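Local coordinates for protein ubiquitin-conjugating enzyme E2, putative (Plasmodium falciparum, PDB 2Q0V) that probably takes part in ubiquitin transfer, as an E2-fold protein related to the UBE2V-type E2 variants, at residues W57-F62 with T127-L132; N112-K117 with R121-E126; V91-K96 with S100-C105. All blocks are in the same frame, centred on the assembly; numbering follows the deposited sequence.

In the fold
Leaving helix 22-34, the chain lays down the antiparallel sheet 42-46, 56-62, 73-79, 90-93, of the kind on which the E2 fold is built. Contact 1 opens on the second strand and closes only when helix 125-135 returns against one face of the sheet, so it encloses the other two. Within that loop, contact 3 closes first, joining the end of strand 90-93 to the segment after it. Contact 2 follows in series, bringing helix 114-117 against the approach to helix 125-135. The three touch in the interior: Ile115 of contact 2 packs on Ile128 and Ser131, while Leu132 of contact 1 reaches Val91, Phe93 and Cys101 of contact 3.

Contact 1 of 3, residues W57-F62 with T127-L132; sequences WSCTIF and TILISL
Cys59 and Ile61 of strand 56-62 point toward Leu129 and Leu132 of helix 125-135, forming part of the helix-on-sheet core of the E2 alpha/beta fold. The local axes lie 9.0 Å apart and run in nearly the same direction, 29° apart; Cys59 and Ile61, alternate residues of the strand, meet Leu129 and Leu132, about one turn apart. Leu129 places its two methyls against Cys59: CD1 and CD2 each come 3.9 Å from Cys59 CB, and CD1 is equally close to Cys59 SG. The sulfur therefore lies alongside the leucine fork as part of the apolar surface.

Ile61 reaches on to Leu132. Its CG1 branch leaves CB anti to the carbonyl carbon (chi1 -73°), and an extended second torsion (171°) sends CD1 to the leucine, whose side chain it crosses at about a right angle. CD1 ends 3.5 Å from Leu132 CB, with Leu132 CD1 a little further off. Nearer the strand, Ile61 CG1 is 4.2 Å from Leu129 CD2. All four touching residues are buried, and Val42, Phe44 and Leu76 of the flanking strands continue the apolar layer.

On the helix itself, Ser131 folds its hydroxyl back to Thr127, where the carbonyl O accepts two bonds from opposite faces of its plane: one from Ser131 N at 2.8 Å, the other from Ser131 OG at 2.9 Å.

Contact 2 of 3, residues N112-K117 with R121-E126; sequences NLHILK and RNYTIE. With PO4 (phosphate ion), chain B.
Ile115 and Tyr123 bring the two backbones closest, with their CA atoms 7.4 Å apart, where the short helix 114-117 of the E2 fold faces the turn leading into helix 125-135. Leu113 occupies the N-cap position of the short helix, and its carbonyl O receives Lys117 N at 2.9 Å. Across from it the chain runs as a loop through Arg121, Asn122 and Tyr123 to Thr124, the N-cap of the longer helix; Thr124 N is hydrogen-bonded to Thr127 OG1.

The main side-chain contact is a CH-pi interaction. Ile115 CG2 sits over one face of the Tyr123 ring, 3.8 Å from its centroid and 17° off the ring normal, displaced toward the rim so that CE2 is its nearest ring atom. Ile115 has chi1 58°, with CG1 tucked between the two backbone bonds of CA; this leaves CG2 to meet the ring, while CG1 and CD1 pack on Ser131 and Ile128 of helix 125-135. Tyr123 CD2 also lies 3.5 Å from Ile115 O.

At the outer end, the side chains of His114 and Tyr123 cross at about a right angle, and Tyr123 OH approaches the His114 edge in the plane of the imidazole, 3.5 Å from NE2. The opposite part of this exposed histidine faces a phosphate ion, probably picked up during crystallisation, although His114 ND1 and phosphate O2 are too far apart for a hydrogen bond. Lys117 holds the ion more directly: its chain is extended beyond CG, and NZ donates to phosphate O3 at 2.7 Å.

Contact 3 of 3, residues V91-K96 with S100-C105; sequences VKFDTK and SCVDNC
Phe93 and Val102 join the end of strand 90-93, the last strand of the E2 sheet, to the irregular segment that follows it. In canonical E2 enzymes the active-site cysteine lies further along this connection, before the next helix; UBE2V-type variants lack that residue, as this relative probably does, and neither Cys101 nor Cys105 should be taken for it. The Phe93 side chain sets out from CB toward the segment 100-105. Its first torsion (chi1 -83°) places CG beside the backbone N, and the CD1-CE1 bond then meets Val102 CG2, which comes in obliquely to the ring, 3.8 Å from CD1 and 3.7 Å from CE1. CE1 also approaches Leu132 CD1 of helix 125-135, while the side chain touches Tyr74 and Leu76 of the adjacent strand. Phe93 and Val102 cross at about a right angle, and a single valine methyl, CG2, does the touching.

The backbones stay further apart here but pair just beyond, where Phe93 hydrogen-bonds with Gly106. Leading into that pairing is an Asx turn at Asp103, whose OD1 also accepts from Arg107 N. Cys105 N donates to Asp103 OD1 over 2.8 Å, bent at 136° and arriving from above the carboxylate, 43° out of its plane.

Contact 1 of 3, residues W57-F62 with T127-L132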
loop_
_atom_site.group_PDB
_atom_site.type_symbol
_atom_site.label_atom_id
_atom_site.label_comp_id
_atom_site.label_asym_id
_atom_site.label_seq_id
_atom_site.Cartn_x
_atom_site.Cartn_y
_atom_site.Cartn_z
ATOM N N TRP A 57 -7.572 -0.601 5.165
ATOM C CA TRP A 57 -6.851 -1.844 4.896
ATOM C C TRP A 57 -5.590 -1.940 5.693
ATOM O O TRP A 57 -4.791 -1.005 5.698
ATOM C CB TRP A 57 -6.537 -2.001 3.395
ATOM C CG TRP A 57 -7.787 -2.046 2.531
ATOM C CD1 TRP A 57 -8.658 -1.014 2.291
ATOM C CD2 TRP A 57 -8.292 -3.166 1.801
ATOM N NE1 TRP A 57 -9.671 -1.426 1.464
ATOM C CE2 TRP A 57 -9.474 -2.739 1.143
ATOM C CE3 TRP A 57 -7.862 -4.483 1.627
ATOM C CZ2 TRP A 57 -10.245 -3.599 0.343
ATOM C CZ3 TRP A 57 -8.614 -5.329 0.834
ATOM C CH2 TRP A 57 -9.794 -4.879 0.190
ATOM N N SER A 58 -5.425 -3.083 6.353
ATOM C CA SER A 58 -4.164 -3.473 6.963
ATOM C C SER A 58 -3.264 -4.211 5.961
ATOM O O SER A 58 -3.666 -5.221 5.384
ATOM C CB SER A 58 -4.412 -4.362 8.174
ATOM O OG SER A 58 -4.895 -3.571 9.233
ATOM N N CYS A 59 -2.044 -3.697 5.801
ATOM C CA CYS A 59 -1.087 -4.150 4.793
ATOM C C CYS A 59 0.295 -4.460 5.367
ATOM O O CYS A 59 0.710 -3.886 6.373
ATOM C CB CYS A 59 -0.964 -3.099 3.697
ATOM S SG CYS A 59 -2.552 -2.600 2.985
ATOM N N THR A 60 1.002 -5.369 4.710
ATOM C CA THR A 60 2.373 -5.715 5.058
ATOM C C THR A 60 3.274 -5.672 3.816
ATOM O O THR A 60 2.903 -6.189 2.741
ATOM C CB THR A 60 2.443 -7.115 5.688
ATOM O OG1 THR A 60 1.615 -7.157 6.857
ATOM C CG2 THR A 60 3.839 -7.450 6.106
ATOM N N ILE A 61 4.444 -5.052 3.988
ATOM C CA ILE A 61 5.534 -5.058 3.025
ATOM C C ILE A 61 6.772 -5.754 3.655
ATOM O O ILE A 61 7.280 -5.322 4.704
ATOM C CB ILE A 61 5.933 -3.606 2.624
ATOM C CG1 ILE A 61 4.885 -2.969 1.716
ATOM C CG2 ILE A 61 7.261 -3.566 1.890
ATOM C CD1 ILE A 61 5.155 -1.469 1.494
ATOM N N PHE A 62 7.251 -6.812 3.007
ATOM C CA PHE A 62 8.597 -7.324 3.267
ATOM C C PHE A 62 9.684 -6.411 2.673
ATOM O O PHE A 62 9.612 -5.999 1.510
ATOM C CB PHE A 62 8.725 -8.736 2.730
ATOM C CG PHE A 62 10.067 -9.379 2.979
ATOM C CD1 PHE A 62 10.758 -9.996 1.933
ATOM C CD2 PHE A 62 10.641 -9.391 4.259
ATOM C CE1 PHE A 62 12.031 -10.616 2.159
ATOM C CE2 PHE A 62 11.886 -9.998 4.490
ATOM C CZ PHE A 62 12.583 -10.614 3.438
ATOM N N THR A 127 -0.783 -2.424 -6.397
ATOM C CA THR A 127 0.149 -1.507 -7.109
ATOM C C THR A 127 0.950 -0.609 -6.165
ATOM O O THR A 127 2.140 -0.353 -6.392
ATOM C CB THR A 127 -0.584 -0.568 -8.127
ATOM O OG1 THR A 127 -1.562 -1.314 -8.849
ATOM C CG2 THR A 127 0.378 0.003 -9.126
ATOM N N ILE A 128 0.271 -0.102 -5.140
ATOM C CA ILE A 128 0.884 0.789 -4.164
ATOM C C ILE A 128 1.926 0.004 -3.355
ATOM O O ILE A 128 3.061 0.407 -3.247
ATOM C CB ILE A 128 -0.185 1.395 -3.222
ATOM C CG1 ILE A 128 -1.181 2.280 -4.012
ATOM C CG2 ILE A 128 0.500 2.119 -2.021
ATOM C CD1 ILE A 128 -2.455 2.671 -3.190
ATOM N N LEU A 129 1.527 -1.150 -2.851
ATOM C CA LEU A 129 2.411 -2.002 -2.073
ATOM C C LEU A 129 3.643 -2.391 -2.870
ATOM O O LEU A 129 4.743 -2.145 -2.409
ATOM C CB LEU A 129 1.641 -3.192 -1.487
ATOM C CG LEU A 129 0.519 -2.728 -0.540
ATOM C CD1 LEU A 129 -0.348 -3.873 -0.026
ATOM C CD2 LEU A 129 1.014 -1.774 0.606
ATOM N N ILE A 130 3.449 -2.911 -4.085
ATOM C CA ILE A 130 4.513 -3.138 -5.070
ATOM C C ILE A 130 5.408 -1.938 -5.344
ATOM O O ILE A 130 6.620 -2.036 -5.353
ATOM C CB ILE A 130 3.927 -3.618 -6.404
ATOM C CG1 ILE A 130 3.263 -4.975 -6.227
ATOM C CG2 ILE A 130 5.039 -3.706 -7.520
ATOM C CD1 ILE A 130 2.559 -5.486 -7.581
ATOM N N SER A 131 4.801 -0.788 -5.553
ATOM C CA SER A 131 5.555 0.453 -5.756
ATOM C C SER A 131 6.428 0.851 -4.600
ATOM O O SER A 131 7.515 1.379 -4.813
ATOM C CB SER A 131 4.611 1.593 -6.091
ATOM O OG SER A 131 4.230 1.439 -7.427
ATOM N N LEU A 132 5.930 0.636 -3.387
ATOM C CA LEU A 132 6.686 0.923 -2.175
ATOM C C LEU A 132 7.859 -0.035 -1.993
ATOM O O LEU A 132 8.957 0.386 -1.630
ATOM C CB LEU A 132 5.761 0.936 -0.953
ATOM C CG LEU A 132 4.819 2.163 -0.866
ATOM C CD1 LEU A 132 3.783 1.964 0.280
ATOM C CD2 LEU A 132 5.605 3.442 -0.681
#

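Contact 2 of 3, residues N112-K117 with R121-E126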
loop_
_atom_site.group_PDB
_atom_site.type_symbol
_atom_site.label_atom_id
_atom_site.label_comp_id
_atom_site.label_asym_id
_atom_site.label_seq_id
_atom_site.Cartn_x
_atom_site.Cartn_y
_atom_site.Cartn_z
ATOM N N ASN A 112 5.919 12.431 -4.343
ATOM C CA ASN A 112 7.174 11.687 -4.426
ATOM C C ASN A 112 7.054 10.206 -4.830
ATOM O O ASN A 112 8.024 9.471 -4.753
ATOM C CB ASN A 112 7.920 11.793 -3.099
ATOM C CG ASN A 112 8.286 13.196 -2.755
ATOM O OD1 ASN A 112 7.808 14.149 -3.375
ATOM N ND2 ASN A 112 9.136 13.345 -1.770
ATOM N N LEU A 113 5.863 9.776 -5.229
ATOM C CA LEU A 113 5.622 8.413 -5.685
ATOM C C LEU A 113 4.763 8.532 -6.959
ATOM O O LEU A 113 3.663 9.109 -6.907
ATOM C CB LEU A 113 4.933 7.586 -4.581
ATOM C CG LEU A 113 4.946 6.050 -4.682
ATOM C CD1 LEU A 113 6.358 5.466 -4.497
ATOM C CD2 LEU A 113 3.967 5.366 -3.736
ATOM N N HIS A 114 5.272 8.021 -8.089
ATOM C CA HIS A 114 4.605 8.142 -9.397
ATOM C C HIS A 114 3.166 7.722 -9.359
ATOM O O HIS A 114 2.304 8.488 -9.736
ATOM C CB HIS A 114 5.301 7.350 -10.528
ATOM C CG HIS A 114 4.478 7.280 -11.801
ATOM N ND1 HIS A 114 4.594 8.205 -12.825
ATOM C CD2 HIS A 114 3.482 6.433 -12.178
ATOM C CE1 HIS A 114 3.728 7.912 -13.783
ATOM N NE2 HIS A 114 3.040 6.844 -13.416
ATOM N N ILE A 115 2.888 6.503 -8.909
ATOM C CA ILE A 115 1.531 5.992 -9.028
ATOM C C ILE A 115 0.518 6.785 -8.219
ATOM O O ILE A 115 -0.659 6.734 -8.538
ATOM C CB ILE A 115 1.395 4.452 -8.760
ATOM C CG1 ILE A 115 1.902 4.078 -7.373
ATOM C CG2 ILE A 115 2.061 3.604 -9.856
ATOM C CD1 ILE A 115 0.767 3.761 -6.478
ATOM N N LEU A 116 0.951 7.494 -7.172
ATOM C CA LEU A 116 0.014 8.315 -6.375
ATOM C C LEU A 116 -0.129 9.686 -6.981
ATOM O O LEU A 116 -1.242 10.188 -7.096
ATOM C CB LEU A 116 0.426 8.432 -4.903
ATOM C CG LEU A 116 0.337 7.158 -4.043
ATOM C CD1 LEU A 116 0.930 7.442 -2.679
ATOM C CD2 LEU A 116 -1.095 6.605 -3.921
ATOM N N LYS A 117 1.007 10.277 -7.350
ATOM C CA LYS A 117 1.076 11.560 -8.034
ATOM C C LYS A 117 0.234 11.551 -9.305
ATOM O O LYS A 117 -0.679 12.372 -9.479
ATOM C CB LYS A 117 2.520 11.842 -8.424
ATOM C CG LYS A 117 2.765 13.260 -8.830
ATOM C CD LYS A 117 4.091 13.402 -9.510
ATOM C CE LYS A 117 4.050 14.702 -10.317
ATOM N NZ LYS A 117 5.314 15.094 -11.045
ATOM N N ARG A 121 -7.119 5.116 -12.266
ATOM C CA ARG A 121 -8.048 4.205 -11.552
ATOM C C ARG A 121 -7.747 2.705 -11.782
ATOM O O ARG A 121 -8.358 1.829 -11.185
ATOM C CB ARG A 121 -9.522 4.548 -11.885
ATOM C CG ARG A 121 -10.050 4.047 -13.272
ATOM C CD ARG A 121 -11.457 4.627 -13.695
ATOM N NE ARG A 121 -12.565 4.384 -12.742
ATOM C CZ ARG A 121 -12.913 3.186 -12.265
ATOM N NH1 ARG A 121 -13.937 3.073 -11.416
ATOM N NH2 ARG A 121 -12.224 2.098 -12.619
ATOM N N ASN A 122 -6.823 2.421 -12.685
ATOM C CA ASN A 122 -6.391 1.059 -12.959
ATOM C C ASN A 122 -5.264 0.540 -12.038
ATOM O O ASN A 122 -4.885 -0.628 -12.137
ATOM C CB ASN A 122 -5.943 0.922 -14.412
ATOM C CG ASN A 122 -7.034 1.270 -15.401
ATOM O OD1 ASN A 122 -8.101 0.632 -15.443
ATOM N ND2 ASN A 122 -6.775 2.288 -16.204
ATOM N N TYR A 123 -4.728 1.410 -11.179
ATOM C CA TYR A 123 -3.860 1.003 -10.077
ATOM C C TYR A 123 -4.718 0.484 -8.917
ATOM O O TYR A 123 -5.923 0.785 -8.823
ATOM C CB TYR A 123 -2.969 2.169 -9.612
ATOM C CG TYR A 123 -2.085 2.796 -10.695
ATOM C CD1 TYR A 123 -1.581 2.040 -11.756
ATOM C CD2 TYR A 123 -1.746 4.136 -10.642
ATOM C CE1 TYR A 123 -0.780 2.612 -12.728
ATOM C CE2 TYR A 123 -0.926 4.714 -11.613
ATOM C CZ TYR A 123 -0.454 3.949 -12.638
ATOM O OH TYR A 123 0.359 4.535 -13.590
ATOM N N THR A 124 -4.096 -0.323 -8.049
ATOM C CA THR A 124 -4.779 -0.998 -6.940
ATOM C C THR A 124 -4.015 -0.774 -5.651
ATOM O O THR A 124 -2.924 -0.227 -5.655
ATOM C CB THR A 124 -4.914 -2.543 -7.183
ATOM O OG1 THR A 124 -3.628 -3.118 -7.430
ATOM C CG2 THR A 124 -5.805 -2.848 -8.397
ATOM N N ILE A 125 -4.608 -1.192 -4.545
ATOM C CA ILE A 125 -3.889 -1.353 -3.292
ATOM C C ILE A 125 -2.573 -2.121 -3.530
ATOM O O ILE A 125 -1.511 -1.690 -3.070
ATOM C CB ILE A 125 -4.799 -2.032 -2.236
ATOM C CG1 ILE A 125 -5.910 -1.050 -1.817
ATOM C CG2 ILE A 125 -3.983 -2.455 -1.011
ATOM C CD1 ILE A 125 -7.226 -1.681 -1.528
ATOM N N GLU A 126 -2.638 -3.218 -4.278
ATOM C CA GLU A 126 -1.457 -3.993 -4.623
ATOM C C GLU A 126 -0.382 -3.182 -5.376
ATOM O O GLU A 126 0.792 -3.218 -4.983
ATOM C CB GLU A 126 -1.857 -5.264 -5.357
ATOM C CG GLU A 126 -0.724 -6.089 -5.927
ATOM C CD GLU A 126 -1.211 -7.416 -6.557
ATOM O OE1 GLU A 126 -2.437 -7.745 -6.450
ATOM O OE2 GLU A 126 -0.360 -8.131 -7.161
HETATM P P PO4 B . 6.036 13.112 -13.680
HETATM O O1 PO4 B . 7.339 13.758 -13.264
HETATM O O2 PO4 B . 5.809 11.862 -12.853
HETATM O O3 PO4 B . 4.881 14.065 -13.475
HETATM O O4 PO4 B . 6.113 12.779 -15.150
#

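Contact 3 of 3, residues V91-K96 with S100-C105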
loop_
_atom_site.group_PDB
_atom_site.type_symbol
_atom_site.label_atom_id
_atom_site.label_comp_id
_atom_site.label_asym_id
_atom_site.label_seq_id
_atom_site.Cartn_x
_atom_site.Cartn_y
_atom_site.Cartn_z
ATOM N N VAL A 91 -2.024 6.621 2.205
ATOM C CA VAL A 91 -1.115 5.569 2.602
ATOM C C VAL A 91 -0.271 6.066 3.765
ATOM O O VAL A 91 0.339 7.136 3.690
ATOM C CB VAL A 91 -0.191 5.115 1.406
ATOM C CG1 VAL A 91 0.660 3.895 1.789
ATOM C CG2 VAL A 91 -1.003 4.843 0.145
ATOM N N LYS A 92 -0.242 5.286 4.844
ATOM C CA LYS A 92 0.696 5.544 5.930
ATOM C C LYS A 92 1.310 4.300 6.568
ATOM O O LYS A 92 0.662 3.248 6.739
ATOM C CB LYS A 92 0.127 6.502 6.995
ATOM C CG LYS A 92 -1.160 6.110 7.650
ATOM C CD LYS A 92 -1.865 7.364 8.209
ATOM C CE LYS A 92 -2.447 8.268 7.077
ATOM N NZ LYS A 92 -3.159 9.549 7.526
ATOM N N PHE A 93 2.588 4.439 6.885
ATOM C CA PHE A 93 3.310 3.422 7.595
ATOM C C PHE A 93 2.969 3.554 9.077
ATOM O O PHE A 93 2.948 4.663 9.639
ATOM C CB PHE A 93 4.811 3.600 7.394
ATOM C CG PHE A 93 5.335 3.011 6.128
ATOM C CD1 PHE A 93 5.307 3.735 4.951
ATOM C CD2 PHE A 93 5.868 1.715 6.117
ATOM C CE1 PHE A 93 5.793 3.191 3.781
ATOM C CE2 PHE A 93 6.367 1.160 4.945
ATOM C CZ PHE A 93 6.334 1.896 3.777
ATOM N N ASP A 94 2.673 2.410 9.679
ATOM C CA ASP A 94 2.589 2.266 11.108
ATOM C C ASP A 94 4.017 1.944 11.621
ATOM O O ASP A 94 4.445 2.493 12.624
ATOM C CB ASP A 94 1.582 1.157 11.455
ATOM C CG ASP A 94 0.180 1.407 10.840
ATOM O OD1 ASP A 94 -0.372 2.536 10.945
ATOM O OD2 ASP A 94 -0.398 0.462 10.250
ATOM N N THR A 95 4.752 1.086 10.898
ATOM C CA THR A 95 6.156 0.799 11.174
ATOM C C THR A 95 7.021 1.931 10.641
ATOM O O THR A 95 6.798 2.440 9.516
ATOM C CB THR A 95 6.623 -0.530 10.546
ATOM O OG1 THR A 95 5.690 -1.565 10.854
ATOM C CG2 THR A 95 7.967 -0.948 11.086
ATOM N N LYS A 96 7.998 2.323 11.465
ATOM C CA LYS A 96 8.889 3.422 11.166
ATOM C C LYS A 96 9.787 3.086 10.003
ATOM O O LYS A 96 10.361 2.004 9.942
ATOM C CB LYS A 96 9.733 3.791 12.381
ATOM C CG LYS A 96 8.988 4.638 13.400
ATOM C CD LYS A 96 9.908 5.648 14.090
ATOM C CE LYS A 96 9.287 6.134 15.401
ATOM N NZ LYS A 96 9.547 7.600 15.679
ATOM N N SER A 100 12.533 8.463 0.893
ATOM C CA SER A 100 12.274 9.792 0.315
ATOM C C SER A 100 10.787 10.129 0.039
ATOM O O SER A 100 10.438 11.302 -0.054
ATOM C CB SER A 100 13.152 10.038 -0.914
ATOM O OG SER A 100 12.699 9.259 -2.020
ATOM N N CYS A 101 9.918 9.130 -0.078
ATOM C CA CYS A 101 8.471 9.376 -0.288
ATOM C C CYS A 101 7.623 9.151 0.976
ATOM O O CYS A 101 6.402 9.081 0.898
ATOM C CB CYS A 101 7.941 8.485 -1.412
ATOM S SG CYS A 101 8.063 6.738 -0.997
ATOM N N VAL A 102 8.277 9.018 2.132
ATOM C CA VAL A 102 7.581 8.930 3.423
ATOM C C VAL A 102 7.878 10.180 4.277
ATOM O O VAL A 102 9.031 10.547 4.463
ATOM C CB VAL A 102 7.954 7.602 4.177
ATOM C CG1 VAL A 102 7.370 7.556 5.562
ATOM C CG2 VAL A 102 7.513 6.396 3.375
ATOM N N ASP A 103 6.844 10.829 4.804
ATOM C CA ASP A 103 7.066 12.008 5.662
ATOM C C ASP A 103 7.481 11.654 7.111
ATOM O O ASP A 103 7.653 10.464 7.459
ATOM C CB ASP A 103 5.888 13.008 5.594
ATOM C CG ASP A 103 4.643 12.548 6.345
ATOM O OD1 ASP A 103 4.731 11.674 7.231
ATOM O OD2 ASP A 103 3.553 13.087 6.052
ATOM N N ASN A 104 7.658 12.682 7.939
ATOM C CA ASN A 104 8.074 12.487 9.344
ATOM C C ASN A 104 7.113 11.683 10.214
ATOM O O ASN A 104 7.535 11.138 11.219
ATOM C CB ASN A 104 8.411 13.812 10.018
ATOM C CG ASN A 104 9.675 14.418 9.463
ATOM O OD1 ASN A 104 10.447 13.733 8.788
ATOM N ND2 ASN A 104 9.904 15.700 9.741
ATOM N N CYS A 105 5.843 11.612 9.822
ATOM C CA CYS A 105 4.839 10.809 10.534
ATOM C C CYS A 105 4.522 9.471 9.864
ATOM O O CYS A 105 3.628 8.741 10.307
ATOM C CB CYS A 105 3.542 11.597 10.720
ATOM S SG CYS A 105 3.774 13.029 11.764
#